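Local coordinates for protein sortase (Actinomyces oris, PDB 2XWG) that probably acts as a class C sortase in fimbrial assembly, joining pilin subunits through an acyl-thioester intermediate, and binds calcium ions, at residues Q88-M96 / H131-V139; D76-P84 / G119-E127. All coordinates share one frame; numbering follows the deposited sequence.

Contact 1 of 2, residues Q88-M96 / H131-V139; sequences QYQAYLHEM and HLFGTSLPV. With CA (calcium ion), chain G.
His-131, ending strand 129-131, meets Tyr-92 rim to rim: its ND1 shares a hydrogen bond of 2.8 Å with Tyr-92 OH, and either atom could be the donor. Its NE2 donates to Ser-136 O at 2.8 Å, so both ring nitrogens are engaged and the imidazole's rotation is fixed. Next comes a type II turn, Leu-132 to Thr-135, in which Gly-134 accommodates the positive phi. There Phe-133 projects its ring toward helix 87-93, with CG anti to the backbone N (chi1 174°). The edge of Tyr-89 points CD1 at the centre of the phenyl face in a T-shaped pair, planes 83° apart. Phe-133 CD1 in turn lies over one face of Tyr-92, 3.4 Å from its CG. Leu-137 uses both branches: CD2 touches Tyr-92 CE1 at 3.6 Å, while CD1 rests on Glu-95 CB at 3.5 Å. The Glu-95 carboxylate bonds Ser-61 of helix 55-68; nearby, backbone His-94 O binds calcium with Glu-58 and Asp-97. Long, unbranched Met-96, bent at its last torsion (chi3 76°), packs SD on Leu-137 CB at 3.7 Å and brings CE to Val-139 CG1. Apolar packing therefore dominates, with one hydrogen bond across, to His-131, which with Gly-119 N holds the buried Tyr-92 hydroxyl.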
ATOM      1  N   GLN A  88      -7.457  17.966  -1.698  1.00 54.12           N
ATOM      2  CA  GLN A  88      -6.972  16.797  -2.429  1.00 47.23           C
ATOM      3  C   GLN A  88      -7.221  15.514  -1.649  1.00 47.71           C
ATOM      4  O   GLN A  88      -7.655  14.505  -2.218  1.00 45.37           O
ATOM      5  CB  GLN A  88      -5.488  16.926  -2.762  1.00 52.27           C
ATOM      6  CG  GLN A  88      -5.125  18.191  -3.530  1.00 61.82           C
ATOM      7  CD  GLN A  88      -5.112  19.438  -2.644  1.00 67.96           C
ATOM      8  OE1 GLN A  88      -5.251  20.567  -3.131  1.00 70.14           O
ATOM      9  NE2 GLN A  88      -4.935  19.237  -1.336  1.00 62.50           N
ATOM     10  N   TYR A  89      -6.954  15.560  -0.345  1.00 48.17           N
ATOM     11  CA  TYR A  89      -7.174  14.406   0.509  1.00 44.10           C
ATOM     12  C   TYR A  89      -8.644  14.036   0.562  1.00 46.28           C
ATOM     13  O   TYR A  89      -8.987  12.858   0.614  1.00 45.85           O
ATOM     14  CB  TYR A  89      -6.672  14.651   1.932  1.00 46.70           C
ATOM     15  CG  TYR A  89      -6.697  13.397   2.780  1.00 44.42           C
ATOM     16  CD1 TYR A  89      -5.758  12.388   2.587  1.00 41.95           C
ATOM     17  CD2 TYR A  89      -7.666  13.206   3.752  1.00 44.53           C
ATOM     18  CE1 TYR A  89      -5.774  11.227   3.353  1.00 39.63           C
ATOM     19  CE2 TYR A  89      -7.693  12.049   4.525  1.00 45.73           C
ATOM     20  CZ  TYR A  89      -6.736  11.062   4.322  1.00 44.80           C
ATOM     21  OH  TYR A  89      -6.746   9.911   5.091  1.00 43.58           O
ATOM     22  N   GLN A  90      -9.516  15.037   0.565  1.00 47.40           N
ATOM     23  CA  GLN A  90     -10.933  14.748   0.563  1.00 44.01           C
ATOM     24  C   GLN A  90     -11.294  14.163  -0.780  1.00 46.16           C
ATOM     25  O   GLN A  90     -12.143  13.289  -0.868  1.00 47.54           O
ATOM     26  CB  GLN A  90     -11.758  16.000   0.832  1.00 50.64           C
ATOM     27  CG  GLN A  90     -11.707  16.484   2.260  1.00 50.04           C
ATOM     28  CD  GLN A  90     -12.062  15.398   3.264  1.00 54.42           C
ATOM     29  OE1 GLN A  90     -11.358  15.208   4.262  1.00 54.43           O
ATOM     30  NE2 GLN A  90     -13.161  14.693   3.015  1.00 52.25           N
ATOM     31  N   ALA A  91     -10.659  14.634  -1.842  1.00 48.24           N
ATOM     32  CA  ALA A  91     -10.988  14.088  -3.152  1.00 52.89           C
ATOM     33  C   ALA A  91     -10.613  12.611  -3.170  1.00 48.80           C
ATOM     34  O   ALA A  91     -11.289  11.782  -3.781  1.00 50.26           O
ATOM     35  CB  ALA A  91     -10.263  14.842  -4.259  1.00 52.09           C
ATOM     36  N   TYR A  92      -9.537  12.299  -2.468  1.00 49.46           N
ATOM     37  CA  TYR A  92      -8.980  10.955  -2.445  1.00 49.14           C
ATOM     38  C   TYR A  92      -9.912  10.027  -1.677  1.00 42.22           C
ATOM     39  O   TYR A  92     -10.135   8.893  -2.071  1.00 43.80           O
ATOM     40  CB  TYR A  92      -7.569  11.019  -1.850  1.00 39.23           C
ATOM     41  CG  TYR A  92      -7.018   9.763  -1.208  1.00 39.28           C
ATOM     42  CD1 TYR A  92      -6.465   8.752  -1.969  1.00 35.15           C
ATOM     43  CD2 TYR A  92      -6.988   9.627   0.170  1.00 39.05           C
ATOM     44  CE1 TYR A  92      -5.948   7.633  -1.387  1.00 33.13           C
ATOM     45  CE2 TYR A  92      -6.462   8.517   0.761  1.00 33.43           C
ATOM     46  CZ  TYR A  92      -5.942   7.526  -0.017  1.00 34.46           C
ATOM     47  OH  TYR A  92      -5.409   6.419   0.592  1.00 35.46           O
ATOM     48  N   LEU A  93     -10.489  10.532  -0.604  1.00 37.11           N
ATOM     49  CA  LEU A  93     -11.404   9.738   0.197  1.00 37.13           C
ATOM     50  C   LEU A  93     -12.566   9.207  -0.625  1.00 41.56           C
ATOM     51  O   LEU A  93     -13.214   8.228  -0.247  1.00 42.65           O
ATOM     52  CB  LEU A  93     -11.936  10.578   1.349  1.00 40.25           C
ATOM     53  CG  LEU A  93     -11.339  10.342   2.733  1.00 39.52           C
ATOM     54  CD1 LEU A  93      -9.879   9.955   2.658  1.00 31.87           C
ATOM     55  CD2 LEU A  93     -11.535  11.591   3.579  1.00 41.31           C
ATOM     56  N   HIS A  94     -12.848   9.863  -1.742  1.00 51.20           N
ATOM     57  CA  HIS A  94     -13.984   9.471  -2.561  1.00 54.99           C
ATOM     58  C   HIS A  94     -13.612   8.323  -3.488  1.00 52.71           C
ATOM     59  O   HIS A  94     -14.482   7.645  -4.010  1.00 53.35           O
ATOM     60  CB  HIS A  94     -14.512  10.649  -3.384  1.00 58.28           C
ATOM     61  CG  HIS A  94     -15.552  11.462  -2.684  1.00 61.28           C
ATOM     62  ND1 HIS A  94     -15.308  12.734  -2.206  1.00 64.85           N
ATOM     63  CD2 HIS A  94     -16.845  11.191  -2.388  1.00 62.75           C
ATOM     64  CE1 HIS A  94     -16.404  13.210  -1.643  1.00 69.82           C
ATOM     65  NE2 HIS A  94     -17.352  12.293  -1.740  1.00 73.49           N
ATOM     66  N   GLU A  95     -12.324   8.094  -3.701  1.00 38.54           N
ATOM     67  CA  GLU A  95     -11.938   6.985  -4.556  1.00 37.95           C
ATOM     68  C   GLU A  95     -12.069   5.673  -3.804  1.00 35.73           C
ATOM     69  O   GLU A  95     -11.863   5.618  -2.598  1.00 35.67           O
ATOM     70  CB  GLU A  95     -10.530   7.179  -5.093  1.00 35.15           C
ATOM     71  CG  GLU A  95     -10.385   8.454  -5.900  1.00 40.27           C
ATOM     72  CD  GLU A  95     -11.145   8.393  -7.216  1.00 45.60           C
ATOM     73  OE1 GLU A  95     -11.598   7.288  -7.598  1.00 43.60           O
ATOM     74  OE2 GLU A  95     -11.276   9.447  -7.877  1.00 46.03           O
ATOM     75  N   MET A  96     -12.446   4.624  -4.519  1.00 41.12           N
ATOM     76  CA  MET A  96     -12.578   3.298  -3.939  1.00 40.14           C
ATOM     77  C   MET A  96     -13.349   3.292  -2.617  1.00 44.37           C
ATOM     78  O   MET A  96     -12.871   2.720  -1.632  1.00 40.19           O
ATOM     79  CB  MET A  96     -11.191   2.699  -3.753  1.00 36.57           C
ATOM     80  CG  MET A  96     -10.368   2.725  -5.014  1.00 32.82           C
ATOM     81  SD  MET A  96      -8.847   1.770  -4.886  1.00 40.07           S
ATOM     82  CE  MET A  96      -9.464   0.094  -5.030  1.00 34.39           C
ATOM     83  N   HIS A 131      -3.147   2.684   3.280  1.00 29.42           N
ATOM     84  CA  HIS A 131      -2.638   3.016   1.963  1.00 26.85           C
ATOM     85  C   HIS A 131      -2.070   4.423   1.917  1.00 31.95           C
ATOM     86  O   HIS A 131      -2.696   5.376   2.398  1.00 28.98           O
ATOM     87  CB  HIS A 131      -3.742   2.924   0.945  1.00 29.72           C
ATOM     88  CG  HIS A 131      -3.349   3.474  -0.382  1.00 29.70           C
ATOM     89  ND1 HIS A 131      -3.727   4.729  -0.806  1.00 32.34           N
ATOM     90  CD2 HIS A 131      -2.581   2.953  -1.365  1.00 29.09           C
ATOM     91  CE1 HIS A 131      -3.226   4.950  -2.009  1.00 33.05           C
ATOM     92  NE2 HIS A 131      -2.526   3.888  -2.368  1.00 36.12           N
ATOM     93  N   LEU A 132      -0.890   4.558   1.314  1.00 34.34           N
ATOM     94  CA  LEU A 132      -0.140   5.805   1.404  1.00 33.07           C
ATOM     95  C   LEU A 132      -0.635   6.883   0.446  1.00 36.02           C
ATOM     96  O   LEU A 132      -0.332   6.844  -0.751  1.00 38.48           O
ATOM     97  CB  LEU A 132       1.347   5.550   1.196  1.00 34.38           C
ATOM     98  CG  LEU A 132       2.236   6.724   1.566  1.00 34.64           C
ATOM     99  CD1 LEU A 132       1.877   7.207   2.951  1.00 40.31           C
ATOM    100  CD2 LEU A 132       3.679   6.324   1.519  1.00 31.02           C
ATOM    101  N   PHE A 133      -1.388   7.843   0.989  1.00 31.20           N
ATOM    102  CA  PHE A 133      -1.884   8.968   0.216  1.00 32.95           C
ATOM    103  C   PHE A 133      -0.727   9.618  -0.515  1.00 39.32           C
ATOM    104  O   PHE A 133       0.285   9.976   0.082  1.00 41.90           O
ATOM    105  CB  PHE A 133      -2.593   9.974   1.115  1.00 38.91           C
ATOM    106  CG  PHE A 133      -3.022  11.245   0.411  1.00 40.80           C
ATOM    107  CD1 PHE A 133      -4.024  11.222  -0.553  1.00 41.51           C
ATOM    108  CD2 PHE A 133      -2.448  12.467   0.749  1.00 40.94           C
ATOM    109  CE1 PHE A 133      -4.430  12.387  -1.194  1.00 43.57           C
ATOM    110  CE2 PHE A 133      -2.844  13.633   0.116  1.00 45.10           C
ATOM    111  CZ  PHE A 133      -3.851  13.593  -0.861  1.00 47.60           C
ATOM    112  N   GLY A 134      -0.871   9.747  -1.825  1.00 42.37           N
ATOM    113  CA  GLY A 134       0.210  10.234  -2.648  1.00 40.73           C
ATOM    114  C   GLY A 134       0.644   9.166  -3.614  1.00 43.78           C
ATOM    115  O   GLY A 134       1.238   9.483  -4.639  1.00 52.92           O
ATOM    116  N   THR A 135       0.354   7.902  -3.298  1.00 41.56           N
ATOM    117  CA  THR A 135       0.735   6.802  -4.190  1.00 40.47           C
ATOM    118  C   THR A 135      -0.495   6.272  -4.935  1.00 42.24           C
ATOM    119  O   THR A 135      -1.620   6.657  -4.628  1.00 40.43           O
ATOM    120  CB  THR A 135       1.447   5.662  -3.433  1.00 36.61           C
ATOM    121  OG1 THR A 135       0.525   5.010  -2.556  1.00 38.17           O
ATOM    122  CG2 THR A 135       2.576   6.220  -2.604  1.00 41.32           C
ATOM    123  N   SER A 136      -0.269   5.411  -5.919  1.00 35.82           N
ATOM    124  CA  SER A 136      -1.344   4.885  -6.738  1.00 36.90           C
ATOM    125  C   SER A 136      -2.307   4.046  -5.906  1.00 36.09           C
ATOM    126  O   SER A 136      -1.891   3.276  -5.045  1.00 35.96           O
ATOM    127  CB  SER A 136      -0.763   4.019  -7.859  1.00 40.85           C
ATOM    128  OG  SER A 136       0.309   4.671  -8.525  1.00 42.86           O
ATOM    129  N   LEU A 137      -3.598   4.187  -6.168  1.00 33.33           N
ATOM    130  CA  LEU A 137      -4.600   3.319  -5.564  1.00 30.68           C
ATOM    131  C   LEU A 137      -4.316   1.874  -5.951  1.00 30.54           C
ATOM    132  O   LEU A 137      -3.826   1.619  -7.044  1.00 36.25           O
ATOM    133  CB  LEU A 137      -5.993   3.740  -6.046  1.00 32.01           C
ATOM    134  CG  LEU A 137      -6.380   5.183  -5.716  1.00 30.67           C
ATOM    135  CD1 LEU A 137      -7.740   5.521  -6.281  1.00 35.03           C
ATOM    136  CD2 LEU A 137      -6.343   5.427  -4.218  1.00 25.84           C
ATOM    137  N   PRO A 138      -4.627   0.914  -5.068  1.00 31.22           N
ATOM    138  CA  PRO A 138      -4.302  -0.490  -5.370  1.00 31.64           C
ATOM    139  C   PRO A 138      -5.285  -1.166  -6.338  1.00 38.24           C
ATOM    140  O   PRO A 138      -6.022  -2.081  -5.933  1.00 36.27           O
ATOM    141  CB  PRO A 138      -4.390  -1.166  -4.001  1.00 28.14           C
ATOM    142  CG  PRO A 138      -5.373  -0.349  -3.238  1.00 23.27           C
ATOM    143  CD  PRO A 138      -5.220   1.072  -3.726  1.00 30.41           C
ATOM    144  N   VAL A 139      -5.293  -0.726  -7.594  1.00 40.04           N
ATOM    145  CA  VAL A 139      -6.119  -1.346  -8.628  1.00 39.16           C
ATOM    146  C   VAL A 139      -5.214  -1.792  -9.766  1.00 41.60           C
ATOM    147  O   VAL A 139      -5.683  -2.147 -10.851  1.00 45.72           O
ATOM    148  CB  VAL A 139      -7.197  -0.379  -9.180  1.00 40.75           C
ATOM    149  CG1 VAL A 139      -8.397  -0.266  -8.229  1.00 35.05           C
ATOM    150  CG2 VAL A 139      -6.583   0.990  -9.459  1.00 41.01           C
TER
HETATM  151 CA    CA G1287     -16.215   6.695  -5.842  1.00 72.51          CA

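Contact 2 of 2, residues D76-P84 / G119-E127; sequences DPWLESQRP and GTDSRTLTE. With CA (calcium ion), chain F.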
ATOM      1  N   ASP A  76       7.713   9.885   4.853  1.00 49.19           N
ATOM      2  CA  ASP A  76       7.539   8.643   5.617  1.00 44.79           C
ATOM      3  C   ASP A  76       6.105   8.486   6.172  1.00 41.18           C
ATOM      4  O   ASP A  76       5.505   9.449   6.666  1.00 40.10           O
ATOM      5  CB  ASP A  76       8.558   8.582   6.755  1.00 42.84           C
ATOM      6  CG  ASP A  76       8.488   7.280   7.556  1.00 43.11           C
ATOM      7  OD1 ASP A  76       8.805   6.185   7.017  1.00 43.07           O
ATOM      8  OD2 ASP A  76       8.158   7.362   8.754  1.00 42.65           O
ATOM      9  N   PRO A  77       5.551   7.266   6.087  1.00 37.78           N
ATOM     10  CA  PRO A  77       4.200   7.023   6.611  1.00 38.64           C
ATOM     11  C   PRO A  77       4.053   7.347   8.101  1.00 39.60           C
ATOM     12  O   PRO A  77       2.952   7.678   8.526  1.00 37.48           O
ATOM     13  CB  PRO A  77       3.993   5.520   6.361  1.00 35.99           C
ATOM     14  CG  PRO A  77       4.889   5.210   5.195  1.00 34.45           C
ATOM     15  CD  PRO A  77       6.105   6.074   5.414  1.00 35.75           C
ATOM     16  N   TRP A  78       5.140   7.264   8.865  1.00 36.26           N
ATOM     17  CA  TRP A  78       5.079   7.444  10.314  1.00 36.08           C
ATOM     18  C   TRP A  78       5.488   8.827  10.801  1.00 36.85           C
ATOM     19  O   TRP A  78       5.500   9.087  11.998  1.00 40.12           O
ATOM     20  CB  TRP A  78       5.925   6.378  11.019  1.00 32.97           C
ATOM     21  CG  TRP A  78       5.358   4.992  10.861  1.00 37.07           C
ATOM     22  CD1 TRP A  78       4.546   4.326  11.744  1.00 33.73           C
ATOM     23  CD2 TRP A  78       5.536   4.112   9.744  1.00 33.08           C
ATOM     24  NE1 TRP A  78       4.225   3.086  11.245  1.00 31.97           N
ATOM     25  CE2 TRP A  78       4.820   2.929  10.023  1.00 28.40           C
ATOM     26  CE3 TRP A  78       6.237   4.205   8.547  1.00 31.83           C
ATOM     27  CZ2 TRP A  78       4.788   1.852   9.149  1.00 28.36           C
ATOM     28  CZ3 TRP A  78       6.208   3.129   7.677  1.00 33.49           C
ATOM     29  CH2 TRP A  78       5.486   1.969   7.983  1.00 31.30           C
ATOM     30  N   LEU A  79       5.825   9.711   9.877  1.00 39.38           N
ATOM     31  CA  LEU A  79       6.119  11.086  10.236  1.00 41.03           C
ATOM     32  C   LEU A  79       4.887  11.661  10.912  1.00 41.96           C
ATOM     33  O   LEU A  79       4.884  11.971  12.112  1.00 40.39           O
ATOM     34  CB  LEU A  79       6.411  11.910   8.982  1.00 44.33           C
ATOM     35  CG  LEU A  79       6.878  13.329   9.305  1.00 53.88           C
ATOM     36  CD1 LEU A  79       8.325  13.254   9.806  1.00 53.09           C
ATOM     37  CD2 LEU A  79       6.764  14.269   8.115  1.00 49.42           C
ATOM     38  N   GLU A  80       3.838  11.789  10.111  1.00 45.79           N
ATOM     39  CA  GLU A  80       2.566  12.321  10.561  1.00 48.06           C
ATOM     40  C   GLU A  80       1.668  11.218  11.147  1.00 47.36           C
ATOM     41  O   GLU A  80       1.589  10.107  10.615  1.00 40.95           O
ATOM     42  CB  GLU A  80       1.874  13.024   9.392  1.00 49.52           C
ATOM     43  CG  GLU A  80       0.617  13.767   9.787  1.00 56.31           C
ATOM     44  CD  GLU A  80       0.798  14.523  11.100  1.00 65.15           C
ATOM     45  OE1 GLU A  80       1.974  14.828  11.455  1.00 65.11           O
ATOM     46  OE2 GLU A  80      -0.232  14.803  11.771  1.00 58.73           O
ATOM     47  N   SER A  81       1.003  11.508  12.256  1.00 47.22           N
ATOM     48  CA  SER A  81       0.135  10.502  12.859  1.00 46.36           C
ATOM     49  C   SER A  81      -1.346  10.811  12.638  1.00 48.60           C
ATOM     50  O   SER A  81      -2.196   9.955  12.864  1.00 48.38           O
ATOM     51  CB  SER A  81       0.419  10.361  14.356  1.00 43.73           C
ATOM     52  OG  SER A  81      -0.179  11.419  15.083  1.00 50.78           O
ATOM     53  N   GLN A  82      -1.648  12.030  12.196  1.00 53.67           N
ATOM     54  CA  GLN A  82      -3.032  12.479  12.051  1.00 56.71           C
ATOM     55  C   GLN A  82      -3.473  12.458  10.597  1.00 54.74           C
ATOM     56  O   GLN A  82      -2.646  12.526   9.695  1.00 54.98           O
ATOM     57  CB  GLN A  82      -3.186  13.903  12.597  1.00 59.19           C
ATOM     58  CG  GLN A  82      -2.876  14.071  14.092  1.00 63.94           C
ATOM     59  CD  GLN A  82      -4.093  13.831  14.996  1.00 72.78           C
ATOM     60  OE1 GLN A  82      -4.735  12.772  14.931  1.00 69.40           O
ATOM     61  NE2 GLN A  82      -4.419  14.821  15.838  1.00 72.43           N
ATOM     62  N   ARG A  83      -4.777  12.369  10.370  1.00 62.30           N
ATOM     63  CA  ARG A  83      -5.317  12.512   9.016  1.00 66.18           C
ATOM     64  C   ARG A  83      -4.999  13.917   8.489  1.00 68.74           C
ATOM     65  O   ARG A  83      -5.211  14.904   9.201  1.00 71.96           O
ATOM     66  CB  ARG A  83      -6.842  12.306   9.019  1.00 65.73           C
ATOM     67  CG  ARG A  83      -7.315  10.891   9.355  1.00 69.39           C
ATOM     68  CD  ARG A  83      -8.856  10.796   9.538  1.00 78.65           C
ATOM     69  NE  ARG A  83      -9.590  11.398   8.424  1.00 75.84           N
ATOM     70  CZ  ARG A  83     -10.281  12.530   8.513  1.00 80.38           C
ATOM     71  NH1 ARG A  83     -10.357  13.170   9.681  1.00 80.59           N
ATOM     72  NH2 ARG A  83     -10.912  13.015   7.442  1.00 73.52           N
ATOM     73  N   PRO A  84      -4.498  14.031   7.245  1.00 51.09           N
ATOM     74  CA  PRO A  84      -4.372  15.405   6.736  1.00 51.27           C
ATOM     75  C   PRO A  84      -5.757  16.061   6.503  1.00 59.51           C
ATOM     76  O   PRO A  84      -6.831  15.424   6.555  1.00 54.38           O
ATOM     77  CB  PRO A  84      -3.614  15.240   5.408  1.00 50.10           C
ATOM     78  CG  PRO A  84      -3.191  13.789   5.342  1.00 45.95           C
ATOM     79  CD  PRO A  84      -4.112  13.022   6.247  1.00 48.66           C
ATOM     80  N   GLY A 119      -5.305   6.109   3.760  1.00 32.32           N
ATOM     81  CA  GLY A 119      -4.458   6.885   4.657  1.00 33.37           C
ATOM     82  C   GLY A 119      -3.574   6.102   5.623  1.00 33.54           C
ATOM     83  O   GLY A 119      -3.673   4.870   5.722  1.00 27.94           O
ATOM     84  N   THR A 120      -2.723   6.822   6.354  1.00 26.65           N
ATOM     85  CA  THR A 120      -1.794   6.171   7.260  1.00 28.25           C
ATOM     86  C   THR A 120      -1.734   6.866   8.617  1.00 31.83           C
ATOM     87  O   THR A 120      -0.712   6.854   9.305  1.00 28.25           O
ATOM     88  CB  THR A 120      -0.378   6.087   6.645  1.00 29.25           C
ATOM     89  OG1 THR A 120       0.047   7.400   6.266  1.00 32.20           O
ATOM     90  CG2 THR A 120      -0.388   5.211   5.416  1.00 26.70           C
ATOM     91  N   ASP A 121      -2.839   7.475   9.009  1.00 32.86           N
ATOM     92  CA  ASP A 121      -2.916   8.055  10.335  1.00 36.88           C
ATOM     93  C   ASP A 121      -2.835   6.935  11.350  1.00 34.53           C
ATOM     94  O   ASP A 121      -3.056   5.774  11.023  1.00 33.56           O
ATOM     95  CB  ASP A 121      -4.222   8.801  10.490  1.00 38.03           C
ATOM     96  CG  ASP A 121      -5.387   7.918  10.244  1.00 40.41           C
ATOM     97  OD1 ASP A 121      -5.648   7.577   9.058  1.00 36.13           O
ATOM     98  OD2 ASP A 121      -6.014   7.534  11.248  1.00 46.31           O
ATOM     99  N   SER A 122      -2.515   7.281  12.587  1.00 40.21           N
ATOM    100  CA  SER A 122      -2.286   6.283  13.618  1.00 35.53           C
ATOM    101  C   SER A 122      -3.525   5.403  13.852  1.00 36.88           C
ATOM    102  O   SER A 122      -3.391   4.207  14.050  1.00 34.27           O
ATOM    103  CB  SER A 122      -1.833   6.951  14.912  1.00 33.28           C
ATOM    104  OG  SER A 122      -2.914   7.635  15.537  1.00 43.49           O
ATOM    105  N   ARG A 123      -4.726   5.975  13.803  1.00 40.68           N
ATOM    106  CA  ARG A 123      -5.927   5.185  14.042  1.00 40.25           C
ATOM    107  C   ARG A 123      -6.063   4.121  12.959  1.00 38.83           C
ATOM    108  O   ARG A 123      -6.394   2.967  13.247  1.00 40.73           O
ATOM    109  CB  ARG A 123      -7.206   6.053  14.047  1.00 47.59           C
ATOM    110  CG  ARG A 123      -7.423   6.954  15.269  1.00 58.36           C
ATOM    111  CD  ARG A 123      -7.540   8.437  14.851  1.00 65.81           C
ATOM    112  NE  ARG A 123      -6.267   8.924  14.301  1.00 66.70           N
ATOM    113  CZ  ARG A 123      -5.392   9.678  14.972  1.00 63.58           C
ATOM    114  NH1 ARG A 123      -5.659  10.068  16.222  1.00 59.11           N
ATOM    115  NH2 ARG A 123      -4.257  10.052  14.386  1.00 58.32           N
ATOM    116  N   THR A 124      -5.829   4.519  11.711  1.00 33.15           N
ATOM    117  CA  THR A 124      -5.952   3.611  10.561  1.00 31.31           C
ATOM    118  C   THR A 124      -5.018   2.413  10.656  1.00 27.89           C
ATOM    119  O   THR A 124      -5.446   1.285  10.447  1.00 25.24           O
ATOM    120  CB  THR A 124      -5.641   4.334   9.259  1.00 29.56           C
ATOM    121  OG1 THR A 124      -6.637   5.326   9.032  1.00 32.26           O
ATOM    122  CG2 THR A 124      -5.637   3.377   8.109  1.00 29.06           C
ATOM    123  N   LEU A 125      -3.752   2.658  10.994  1.00 23.86           N
ATOM    124  CA  LEU A 125      -2.777   1.563  11.080  1.00 26.73           C
ATOM    125  C   LEU A 125      -3.000   0.648  12.291  1.00 23.80           C
ATOM    126  O   LEU A 125      -2.448  -0.445  12.348  1.00 24.58           O
ATOM    127  CB  LEU A 125      -1.326   2.075  11.051  1.00 24.60           C
ATOM    128  CG  LEU A 125      -0.891   2.891   9.840  1.00 22.40           C
ATOM    129  CD1 LEU A 125       0.626   2.956   9.757  1.00 25.92           C
ATOM    130  CD2 LEU A 125      -1.424   2.251   8.635  1.00 21.78           C
ATOM    131  N   THR A 126      -3.787   1.099  13.257  1.00 24.73           N
ATOM    132  CA  THR A 126      -4.252   0.227  14.335  1.00 25.88           C
ATOM    133  C   THR A 126      -5.358  -0.712  13.836  1.00 28.36           C
ATOM    134  O   THR A 126      -5.567  -1.789  14.391  1.00 29.23           O
ATOM    135  CB  THR A 126      -4.752   1.067  15.522  1.00 27.69           C
ATOM    136  OG1 THR A 126      -3.622   1.455  16.326  1.00 33.89           O
ATOM    137  CG2 THR A 126      -5.705   0.286  16.377  1.00 28.39           C
ATOM    138  N   GLU A 127      -6.047  -0.300  12.772  1.00 33.82           N
ATOM    139  CA  GLU A 127      -7.189  -1.030  12.236  1.00 34.97           C
ATOM    140  C   GLU A 127      -6.851  -1.997  11.088  1.00 34.53           C
ATOM    141  O   GLU A 127      -7.590  -2.958  10.854  1.00 37.80           O
ATOM    142  CB  GLU A 127      -8.301  -0.060  11.801  1.00 36.98           C
ATOM    143  CG  GLU A 127      -9.109   0.540  12.957  1.00 43.21           C
ATOM    144  CD  GLU A 127      -9.516  -0.523  13.991  1.00 57.09           C
ATOM    145  OE1 GLU A 127     -10.338  -1.418  13.641  1.00 59.91           O
ATOM    146  OE2 GLU A 127      -8.995  -0.472  15.145  1.00 56.73           O
TER
HETATM  147 CA    CA F1286       0.856   9.082   8.281  1.00 44.82          CA
HETATM  148  O   HOH W   1       2.839  10.708   7.087  1.00 45.45           O
HETATM  149  O   HOH W   2      -1.125  11.093   7.910  1.00 41.66           O
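Thr-120 and Pro-77 meet at a calcium ion, bound by Thr-120 OG1 at 2.8 Å, by Pro-77 O at 2.5 Å and by Glu-80 O at 2.6 Å. Two waters add to the shell; one donates to Asp-76 O, the other to Gln-82 O. The threonine hydroxyl sits between the backbone N and the carbonyl carbon (chi1 55°), which turns it to the metal. Just beyond, Ser-81 O receives a nearly straight bond from Ser-122 N (2.7 Å, 168°) and a weak one from Arg-123 NH2. Gln-82 OE1 lies over a face of that guanidinium, 2.8 Å from Arg-123 NH2, but too poorly angled for a hydrogen bond there or at NH1. Asp-121 N-caps helix 122-127: OD2 accepts from Thr-124 N at 3.1 Å and, weakly, within a salt bridge, from Arg-123 NE, while OD1 accepts from Thr-124 OG1. Aspartate suits this place, since one carboxylate serves three donors. Asp-76 OD2 accepts from Trp-78 N, an Asx turn, while its OD1 pairs with Arg-222. Asp-Pro-Trp matches the Asp-Pro-aromatic lid motif of class C sortases: Trp-78 NE1 approaches Leu-125 CD1 at 3.9 Å, and its indole reaches His-151 and Cys-213, the predicted active-site pair. The lid is thus pinned to helix 122-127, against Thr-149 of strand 144-149 and beside strand 206-214.

How the contacts relate
From the N terminus the segments come in the order 76-84, 88-96, 119-127, 131-139, so the two contacts cross rather than nest. Contact 2 closes a loop from the lid to helix 122-127, and contact 1 closes one from the end of helix 87-93 to the loop after strand 129-131; both enclose the hairpin of strands 103-107 and 112-118. They touch directly: Tyr-92 OH probably hydrogen-bonds Gly-119 N at 3.2 Å, and Tyr-89 packs on Pro-84 while Leu-132 packs on Thr-120. Together they bind the N-terminal helical and lid region to the sortase beta domain. One calcium ion lies within contact 2, bridging its segments; the other ties 88-96 to helix 55-68.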